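Side-chain contacts in BDI_3064 protein (Parabacteroides distasonis ATCC 8503, PDB 5Z06), which hydrolyses linear beta-1,2-glucan and beta-1,2-glucooligosaccharides from their non-reducing end, releasing the disaccharide sophorose: residues T614-S619 with R632-N637; G639-G644 with F652-N657; G647-F652 with N657-L662. One frame throughout, in Å; residues are numbered along the deposited sequence.

All three contacts lie in the glycoamylase-like region; interaction 1 closes before the other two open, and those two interleave along the chain. Interaction 1 joins helices 614-617 and 624-636, and interaction 2 sets helix 639-642 against strand 652-653. Interaction 3 pairs that strand with 658-659, so the last two share F652. All touching residues of interactions 1 and 3 are buried, whereas interaction 2 is only partly so. Buried surface grows from 114 to 186 to 390 Å². The chemistry shifts too: sparse apolar touches with one water bridge, then purely apolar and aromatic contact, then backbone hydrogen bonds, with waters bridging charged side chains to the opposite segment. Y634 CE1 meets F652 CZ at 3.8 Å, connecting interaction 1 to both others.

Interaction 1. Residues T614-S619 with R632-N637; sequences TGALAS and RNYYRN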
loop_
_atom_site.group_PDB
_atom_site.type_symbol
_atom_site.label_atom_id
_atom_site.label_comp_id
_atom_site.label_asym_id
_atom_site.label_seq_id
_atom_site.Cartn_x
_atom_site.Cartn_y
_atom_site.Cartn_z
ATOM N N THR A 614 4.716 7.685 -3.381
ATOM C CA THR A 614 3.599 8.595 -3.553
ATOM C C THR A 614 3.962 10.041 -3.182
ATOM O O THR A 614 3.397 10.969 -3.742
ATOM C CB THR A 614 2.343 8.116 -2.808
ATOM O OG1 THR A 614 1.218 8.859 -3.259
ATOM C CG2 THR A 614 2.484 8.288 -1.285
ATOM N N GLY A 615 4.880 10.217 -2.228
ATOM C CA GLY A 615 5.360 11.556 -1.850
ATOM C C GLY A 615 5.797 12.417 -3.015
ATOM O O GLY A 615 5.198 13.472 -3.291
ATOM N N ALA A 616 6.818 11.952 -3.737
ATOM C CA ALA A 616 7.338 12.698 -4.894
ATOM C C ALA A 616 6.340 12.712 -6.040
ATOM O O ALA A 616 6.121 13.742 -6.708
ATOM C CB ALA A 616 8.641 12.097 -5.377
ATOM N N LEU A 617 5.727 11.567 -6.269
ATOM C CA LEU A 617 5.016 11.368 -7.521
ATOM C C LEU A 617 3.723 12.148 -7.558
ATOM O O LEU A 617 3.403 12.769 -8.564
ATOM C CB LEU A 617 4.778 9.892 -7.760
ATOM C CG LEU A 617 6.089 9.111 -7.895
ATOM C CD1 LEU A 617 5.777 7.632 -7.861
ATOM C CD2 LEU A 617 6.834 9.492 -9.161
ATOM N N ALA A 618 2.997 12.166 -6.451
ATOM C CA ALA A 618 1.767 12.944 -6.384
ATOM C C ALA A 618 2.049 14.434 -6.173
ATOM O O ALA A 618 1.129 15.242 -6.126
ATOM C CB ALA A 618 0.851 12.402 -5.298
ATOM N N SER A 619 3.324 14.787 -6.008
ATOM C CA SER A 619 3.741 16.170 -5.962
ATOM C C SER A 619 3.997 16.759 -7.333
ATOM O O SER A 619 4.337 17.927 -7.424
ATOM C CB SER A 619 4.971 16.330 -5.067
ATOM O OG SER A 619 4.627 16.008 -3.736
ATOM N N ARG A 632 11.678 8.604 -12.613
ATOM C CA ARG A 632 12.699 7.945 -13.413
ATOM C C ARG A 632 13.601 7.046 -12.599
ATOM O O ARG A 632 13.920 5.943 -13.020
ATOM C CB ARG A 632 13.562 8.971 -14.084
ATOM C CG ARG A 632 12.913 9.685 -15.247
ATOM C CD ARG A 632 13.980 10.526 -15.908
ATOM N NE ARG A 632 13.423 11.707 -16.537
ATOM C CZ ARG A 632 13.629 12.960 -16.155
ATOM N NH1 ARG A 632 14.412 13.261 -15.107
ATOM N NH2 ARG A 632 13.044 13.939 -16.840
ATOM N N ASN A 633 14.008 7.539 -11.426
ATOM C CA ASN A 633 14.822 6.809 -10.499
ATOM C C ASN A 633 14.086 5.589 -9.958
ATOM O O ASN A 633 14.590 4.463 -10.015
ATOM C CB ASN A 633 15.181 7.725 -9.331
ATOM C CG ASN A 633 16.114 7.071 -8.342
ATOM O OD1 ASN A 633 17.010 6.323 -8.740
ATOM N ND2 ASN A 633 15.935 7.379 -7.048
ATOM N N TYR A 634 12.894 5.822 -9.421
ATOM C CA TYR A 634 12.103 4.735 -8.841
ATOM C C TYR A 634 11.880 3.590 -9.826
ATOM O O TYR A 634 12.005 2.409 -9.471
ATOM C CB TYR A 634 10.750 5.261 -8.353
ATOM C CG TYR A 634 10.805 6.231 -7.216
ATOM C CD1 TYR A 634 11.909 6.317 -6.385
ATOM C CD2 TYR A 634 9.708 7.039 -6.935
ATOM C CE1 TYR A 634 11.948 7.213 -5.338
ATOM C CE2 TYR A 634 9.722 7.906 -5.874
ATOM C CZ TYR A 634 10.855 8.005 -5.088
ATOM O OH TYR A 634 10.898 8.874 -4.041
ATOM N N TYR A 635 11.537 3.957 -11.057
ATOM C CA TYR A 635 11.330 2.990 -12.100
ATOM C C TYR A 635 12.637 2.388 -12.597
ATOM O O TYR A 635 12.821 1.177 -12.511
ATOM C CB TYR A 635 10.569 3.607 -13.247
ATOM C CG TYR A 635 10.232 2.615 -14.303
ATOM C CD1 TYR A 635 9.381 1.542 -14.035
ATOM C CD2 TYR A 635 10.778 2.712 -15.575
ATOM C CE1 TYR A 635 9.085 0.603 -15.016
ATOM C CE2 TYR A 635 10.494 1.771 -16.546
ATOM C CZ TYR A 635 9.645 0.721 -16.263
ATOM O OH TYR A 635 9.364 -0.196 -17.251
ATOM N N ARG A 636 13.536 3.216 -13.124
ATOM C CA ARG A 636 14.687 2.673 -13.836
ATOM C C ARG A 636 15.722 2.090 -12.927
ATOM O O ARG A 636 16.315 1.117 -13.300
ATOM C CB ARG A 636 15.357 3.697 -14.726
ATOM C CG ARG A 636 14.562 3.976 -15.977
ATOM C CD ARG A 636 15.135 5.170 -16.697
ATOM N NE ARG A 636 14.395 5.373 -17.933
ATOM C CZ ARG A 636 14.027 6.544 -18.435
ATOM N NH1 ARG A 636 14.322 7.666 -17.821
ATOM N NH2 ARG A 636 13.343 6.589 -19.560
ATOM N N ASN A 637 15.947 2.693 -11.761
ATOM C CA ASN A 637 16.996 2.226 -10.842
ATOM C C ASN A 637 16.464 1.284 -9.794
ATOM O O ASN A 637 17.097 0.262 -9.540
ATOM C CB ASN A 637 17.712 3.392 -10.176
ATOM C CG ASN A 637 18.409 4.265 -11.176
ATOM O OD1 ASN A 637 19.028 3.759 -12.122
ATOM N ND2 ASN A 637 18.287 5.581 -11.011
HETATM O O HOH W 1 8.529 9.621 -2.886
#
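L617 and Y634 share one first torsion: at chi1 -62° and -65° each holds CG anti to its carbonyl carbon and beside the backbone N. From helices whose CA atoms are still 9.8 Å apart at this pair, the two side chains reach across and slide past each other in opposite directions. L617 leads with one methyl, CD1, which lies near the plane of the phenol ring at its edge, 4.1 Å from Y634 CD2. The direct touch is therefore slight, and the 114 Å² buried between the segments agrees with that. A second touch comes at the far end of the ring, where A616 CB stands 4.2 Å from Y634 OH, set obliquely to the ring.

The polar tip of the tyrosine is joined to the first helix by water 1. This water accepts from A616 N at 3.0 Å and lies 2.7 Å from Y634 OH. A616 belongs to the first turn of helix 614-617, where a backbone N-H has no carbonyl one turn back within the helix, and the water supplies an acceptor. The buried hydroxyl has a further, weak hydrogen bond with W586 O.

Around this meeting point the short helix is tied off at its far end. A618 N donates to T614 O at 3.0 Å, and S619 OG donates to G615 O at 2.6 Å, approaching almost in line with the carbonyl bond. S619 OG is bonded to H538 NE2 as well. L617 also packs on V671 of helix 665-680. Such layering of helices against helices is consistent with the alpha-helical (alpha/alpha)6 barrel of six-hairpin glycosidases, the clan to which this glycoamylase-like region belongs.

Interaction 2. Residues G639-G644 with F652-N657; sequences GSFLWG and FNLTVN
L642 sets one methyl, CD2, over a face of the F652 ring, the central touch of a helix-on-sheet contact in which the short helix 639-642 sits against strand 652-653, the middle strand of a three-stranded antiparallel sheet. L642 CD2 is 3.8 Å from the ring centroid and 27° off the ring normal, which satisfies a CH-pi contact over that face. The other methyl, L642 CD1, reaches the rim at F652 CD1, 3.4 Å away. F641 meets the same ring differently. Its CE1 comes to 3.7 Å from F652 CD2, while the F652 atom lies near the plane of the F641 ring, at its edge. With the centroids 5.7 Å apart and the planes at 56°, the pair is oblique, neither a stack nor a T. F641 CZ also reaches L654 CD2 at 3.5 Å, so the F641 ring touches both F652 and L654.

A chi1 of 68° puts CG of F652 between its backbone N and carbonyl carbon, the crowded position, and this directs the ring at the helix. An alanine in place of F652 would probably open a gap beneath L642 CD2 and take away the neighbour at the F641 ring edge.

Further out, H638 meets both phenyl rings, and V659 of the neighbouring strand touches F641 and F652. The helix is held by W643 N donating to G639 O at 3.0 Å, and L642 is tied by a backbone hydrogen bond to R649. Beyond strand 652-653 an Asx motif shapes the turn that carries L654: N653 OD1 accepts from V656 N at 3.0 Å, with the donor lying above the carbonyl plane of the asparagine.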
loop_
_atom_site.group_PDB
_atom_site.type_symbol
_atom_site.label_atom_id
_atom_site.label_comp_id
_atom_site.label_asym_id
_atom_site.label_seq_id
_atom_site.Cartn_x
_atom_site.Cartn_y
_atom_site.Cartn_z
ATOM N N GLY A 639 13.310 -0.193 -9.881
ATOM C CA GLY A 639 12.136 -0.889 -10.352
ATOM C C GLY A 639 12.139 -2.364 -10.083
ATOM O O GLY A 639 11.088 -2.916 -9.840
ATOM N N SER A 640 13.317 -2.995 -10.099
ATOM C CA SER A 640 13.429 -4.431 -9.799
ATOM C C SER A 640 12.695 -4.845 -8.537
ATOM O O SER A 640 12.105 -5.913 -8.488
ATOM C CB SER A 640 14.891 -4.830 -9.664
ATOM O OG SER A 640 15.475 -4.061 -8.656
ATOM N N PHE A 641 12.738 -3.990 -7.516
ATOM C CA PHE A 641 11.971 -4.209 -6.285
ATOM C C PHE A 641 10.827 -3.254 -6.086
ATOM O O PHE A 641 9.898 -3.597 -5.399
ATOM C CB PHE A 641 12.876 -4.152 -5.047
ATOM C CG PHE A 641 13.459 -2.798 -4.770
ATOM C CD1 PHE A 641 12.776 -1.880 -3.985
ATOM C CD2 PHE A 641 14.712 -2.460 -5.251
ATOM C CE1 PHE A 641 13.317 -0.648 -3.707
ATOM C CE2 PHE A 641 15.250 -1.208 -4.998
ATOM C CZ PHE A 641 14.551 -0.310 -4.217
ATOM N N LEU A 642 10.899 -2.054 -6.654
ATOM C CA LEU A 642 9.943 -0.998 -6.341
ATOM C C LEU A 642 8.771 -0.881 -7.315
ATOM O O LEU A 642 7.745 -0.316 -6.961
ATOM C CB LEU A 642 10.666 0.342 -6.245
ATOM C CG LEU A 642 9.924 1.511 -5.620
ATOM C CD1 LEU A 642 9.460 1.133 -4.231
ATOM C CD2 LEU A 642 10.846 2.712 -5.525
ATOM N N TRP A 643 8.920 -1.385 -8.542
ATOM C CA TRP A 643 7.851 -1.303 -9.543
ATOM C C TRP A 643 7.065 -2.599 -9.566
ATOM O O TRP A 643 7.627 -3.658 -9.692
ATOM C CB TRP A 643 8.410 -1.045 -10.914
ATOM C CG TRP A 643 7.366 -0.968 -11.934
ATOM C CD1 TRP A 643 7.089 -1.899 -12.868
ATOM C CD2 TRP A 643 6.450 0.108 -12.139
ATOM N NE1 TRP A 643 6.044 -1.486 -13.654
ATOM C CE2 TRP A 643 5.639 -0.245 -13.240
ATOM C CE3 TRP A 643 6.250 1.348 -11.521
ATOM C CZ2 TRP A 643 4.631 0.588 -13.736
ATOM C CZ3 TRP A 643 5.238 2.191 -12.008
ATOM C CH2 TRP A 643 4.442 1.799 -13.115
ATOM N N GLY A 644 5.762 -2.491 -9.449
ATOM C CA GLY A 644 4.906 -3.636 -9.353
ATOM C C GLY A 644 3.678 -3.464 -10.230
ATOM O O GLY A 644 3.579 -2.511 -11.029
ATOM N N PHE A 652 9.612 1.993 0.499
ATOM C CA PHE A 652 10.817 1.220 0.583
ATOM C C PHE A 652 11.835 1.894 1.492
ATOM O O PHE A 652 11.824 3.123 1.687
ATOM C CB PHE A 652 11.382 1.005 -0.829
ATOM C CG PHE A 652 11.890 2.255 -1.481
ATOM C CD1 PHE A 652 11.013 3.208 -1.974
ATOM C CD2 PHE A 652 13.260 2.466 -1.642
ATOM C CE1 PHE A 652 11.485 4.345 -2.592
ATOM C CE2 PHE A 652 13.738 3.600 -2.265
ATOM C CZ PHE A 652 12.850 4.549 -2.735
ATOM N N ASN A 653 12.728 1.079 2.022
ATOM C CA ASN A 653 13.780 1.564 2.880
ATOM C C ASN A 653 15.035 0.854 2.460
ATOM O O ASN A 653 15.228 -0.330 2.789
ATOM C CB ASN A 653 13.439 1.293 4.330
ATOM C CG ASN A 653 14.399 1.967 5.284
ATOM O OD1 ASN A 653 15.601 1.983 5.058
ATOM N ND2 ASN A 653 13.864 2.548 6.335
ATOM N N LEU A 654 15.877 1.552 1.693
ATOM C CA LEU A 654 17.149 0.960 1.272
ATOM C C LEU A 654 18.099 0.795 2.453
ATOM O O LEU A 654 18.953 -0.081 2.429
ATOM C CB LEU A 654 17.814 1.765 0.164
ATOM C CG LEU A 654 17.019 1.763 -1.145
ATOM C CD1 LEU A 654 17.674 2.713 -2.131
ATOM C CD2 LEU A 654 16.915 0.356 -1.720
ATOM N N THR A 655 17.916 1.582 3.500
ATOM C CA THR A 655 18.842 1.543 4.628
ATOM C C THR A 655 18.743 0.232 5.361
ATOM O O THR A 655 19.762 -0.346 5.704
ATOM C CB THR A 655 18.632 2.754 5.548
ATOM O OG1 THR A 655 18.814 3.934 4.767
ATOM C CG2 THR A 655 19.634 2.768 6.722
ATOM N N VAL A 656 17.518 -0.251 5.562
ATOM C CA VAL A 656 17.290 -1.531 6.207
ATOM C C VAL A 656 16.929 -2.649 5.229
ATOM O O VAL A 656 16.635 -3.778 5.653
ATOM C CB VAL A 656 16.206 -1.416 7.310
ATOM C CG1 VAL A 656 16.538 -0.287 8.259
ATOM C CG2 VAL A 656 14.819 -1.221 6.734
ATOM N N ASN A 657 16.930 -2.337 3.934
ATOM C CA ASN A 657 16.659 -3.307 2.866
ATOM C C ASN A 657 15.252 -3.923 2.977
ATOM O O ASN A 657 15.063 -5.137 3.101
ATOM C CB ASN A 657 17.722 -4.401 2.785
ATOM C CG ASN A 657 17.671 -5.116 1.460
ATOM O OD1 ASN A 657 17.467 -4.479 0.459
ATOM N ND2 ASN A 657 17.778 -6.431 1.459
#

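Interaction 3. Residues G647-F652 with N657-L662; sequences GFRDAF and NWVSPL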
loop_
_atom_site.group_PDB
_atom_site.type_symbol
_atom_site.label_atom_id
_atom_site.label_comp_id
_atom_site.label_asym_id
_atom_site.label_seq_id
_atom_site.Cartn_x
_atom_site.Cartn_y
_atom_site.Cartn_z
ATOM N N GLY A 647 1.581 -0.192 -9.836
ATOM C CA GLY A 647 2.398 0.999 -9.779
ATOM C C GLY A 647 3.519 0.696 -8.815
ATOM O O GLY A 647 3.875 -0.463 -8.599
ATOM N N PHE A 648 4.065 1.728 -8.210
ATOM C CA PHE A 648 5.179 1.517 -7.308
ATOM C C PHE A 648 4.672 0.937 -6.021
ATOM O O PHE A 648 3.572 1.250 -5.581
ATOM C CB PHE A 648 5.956 2.791 -7.032
ATOM C CG PHE A 648 6.575 3.378 -8.247
ATOM C CD1 PHE A 648 7.804 2.933 -8.691
ATOM C CD2 PHE A 648 5.946 4.400 -8.941
ATOM C CE1 PHE A 648 8.384 3.497 -9.808
ATOM C CE2 PHE A 648 6.524 4.952 -10.070
ATOM C CZ PHE A 648 7.739 4.498 -10.500
ATOM N N ARG A 649 5.505 0.119 -5.403
ATOM C CA ARG A 649 5.181 -0.388 -4.088
ATOM C C ARG A 649 5.055 0.756 -3.110
ATOM O O ARG A 649 5.592 1.828 -3.317
ATOM C CB ARG A 649 6.212 -1.408 -3.637
ATOM C CG ARG A 649 6.195 -2.598 -4.564
ATOM C CD ARG A 649 7.048 -3.739 -4.080
ATOM N NE ARG A 649 7.127 -4.716 -5.149
ATOM C CZ ARG A 649 6.179 -5.602 -5.427
ATOM N NH1 ARG A 649 5.055 -5.663 -4.703
ATOM N NH2 ARG A 649 6.365 -6.438 -6.437
ATOM N N ASP A 650 4.306 0.531 -2.055
ATOM C CA ASP A 650 3.903 1.619 -1.182
ATOM C C ASP A 650 5.054 2.426 -0.598
ATOM O O ASP A 650 4.954 3.643 -0.467
ATOM C CB ASP A 650 3.069 1.087 -0.050
ATOM C CG ASP A 650 2.328 2.169 0.661
ATOM O OD1 ASP A 650 1.690 2.983 -0.037
ATOM O OD2 ASP A 650 2.369 2.193 1.915
ATOM N N ALA A 651 6.134 1.735 -0.260
ATOM C CA ALA A 651 7.274 2.344 0.370
ATOM C C ALA A 651 8.443 1.420 0.301
ATOM O O ALA A 651 8.287 0.217 0.159
ATOM C CB ALA A 651 6.977 2.665 1.839
ATOM N N PHE A 652 9.612 1.993 0.499
ATOM C CA PHE A 652 10.817 1.220 0.583
ATOM C C PHE A 652 11.835 1.894 1.492
ATOM O O PHE A 652 11.824 3.123 1.687
ATOM C CB PHE A 652 11.382 1.005 -0.829
ATOM C CG PHE A 652 11.890 2.255 -1.481
ATOM C CD1 PHE A 652 11.013 3.208 -1.974
ATOM C CD2 PHE A 652 13.260 2.466 -1.642
ATOM C CE1 PHE A 652 11.485 4.345 -2.592
ATOM C CE2 PHE A 652 13.738 3.600 -2.265
ATOM C CZ PHE A 652 12.850 4.549 -2.735
ATOM N N ASN A 657 16.930 -2.337 3.934
ATOM C CA ASN A 657 16.659 -3.307 2.866
ATOM C C ASN A 657 15.252 -3.923 2.977
ATOM O O ASN A 657 15.063 -5.137 3.101
ATOM C CB ASN A 657 17.722 -4.401 2.785
ATOM C CG ASN A 657 17.671 -5.116 1.460
ATOM O OD1 ASN A 657 17.467 -4.479 0.459
ATOM N ND2 ASN A 657 17.778 -6.431 1.459
ATOM N N TRP A 658 14.278 -3.023 2.914
ATOM C CA TRP A 658 12.871 -3.324 3.060
ATOM C C TRP A 658 12.085 -2.655 1.922
ATOM O O TRP A 658 12.385 -1.550 1.501
ATOM C CB TRP A 658 12.395 -2.800 4.411
ATOM C CG TRP A 658 10.949 -2.995 4.653
ATOM C CD1 TRP A 658 10.342 -4.079 5.205
ATOM C CD2 TRP A 658 9.914 -2.077 4.328
ATOM N NE1 TRP A 658 8.984 -3.889 5.258
ATOM C CE2 TRP A 658 8.696 -2.662 4.732
ATOM C CE3 TRP A 658 9.898 -0.810 3.745
ATOM C CZ2 TRP A 658 7.481 -2.027 4.570
ATOM C CZ3 TRP A 658 8.702 -0.183 3.582
ATOM C CH2 TRP A 658 7.501 -0.791 3.996
ATOM N N VAL A 659 11.077 -3.347 1.437
ATOM C CA VAL A 659 10.062 -2.750 0.589
ATOM C C VAL A 659 8.707 -3.243 1.057
ATOM O O VAL A 659 8.556 -4.349 1.552
ATOM C CB VAL A 659 10.316 -3.035 -0.910
ATOM C CG1 VAL A 659 10.227 -4.521 -1.212
ATOM C CG2 VAL A 659 9.338 -2.248 -1.791
ATOM N N SER A 660 7.724 -2.388 0.916
ATOM C CA SER A 660 6.397 -2.689 1.357
ATOM C C SER A 660 5.848 -3.881 0.607
ATOM O O SER A 660 6.047 -3.996 -0.606
ATOM C CB SER A 660 5.497 -1.494 1.108
ATOM O OG SER A 660 4.209 -1.804 1.498
ATOM N N PRO A 661 5.135 -4.779 1.322
ATOM C CA PRO A 661 4.463 -5.889 0.629
ATOM C C PRO A 661 3.122 -5.517 0.015
ATOM O O PRO A 661 2.450 -6.388 -0.494
ATOM C CB PRO A 661 4.262 -6.915 1.744
ATOM C CG PRO A 661 4.159 -6.093 2.998
ATOM C CD PRO A 661 4.893 -4.801 2.775
ATOM N N LEU A 662 2.735 -4.239 0.029
ATOM C CA LEU A 662 1.394 -3.851 -0.376
ATOM C C LEU A 662 1.381 -2.654 -1.304
ATOM O O LEU A 662 2.366 -1.910 -1.435
ATOM C CB LEU A 662 0.494 -3.584 0.863
ATOM C CG LEU A 662 0.947 -2.645 1.982
ATOM C CD1 LEU A 662 0.919 -1.186 1.568
ATOM C CD2 LEU A 662 0.022 -2.804 3.170
HETATM O O HOH W 2 4.120 -4.063 -2.645
HETATM O O HOH W 3 3.808 0.407 3.269
#
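A651 and S660 form the main backbone link: S660 N donates to A651 O at 2.8 Å, beside the non-hydrogen-bonded antiparallel pair F652-V659. D650 N adds a longer bond to L662 O, 3.2 Å. N657 and W658 both face N653, giving a G1 beta bulge where the second strand begins.

Two waters link the charged side chains to the other segment. Water 2 accepts from R649 NH1 at 2.8 Å and donates to S660 O. S660 OG takes the N-H of L662 in an ST turn and donates to water 3 at 2.9 Å, which in turn donates to D650 OD2 at 2.7 Å. The other carboxylate oxygen, OD1, is bonded to N667.

Among apolar contacts, V659 CG2, anti to the backbone N (CG1 has chi1 64°), touches R649 CD at 3.6 Å. W658 reaches along the strand so that A651 CB lies at its ring edge, 3.8 Å from CZ3, while its NE1 is bonded to Y22 OH.

With partners at both oxygens, N667 at OD1 and the relay from S660 OG through water 3 at OD2, the D650 carboxylate is fixed in rotation; the polar end of R649 reaches segment 657-662 through water 2, while its CD packs directly on V659 CG2.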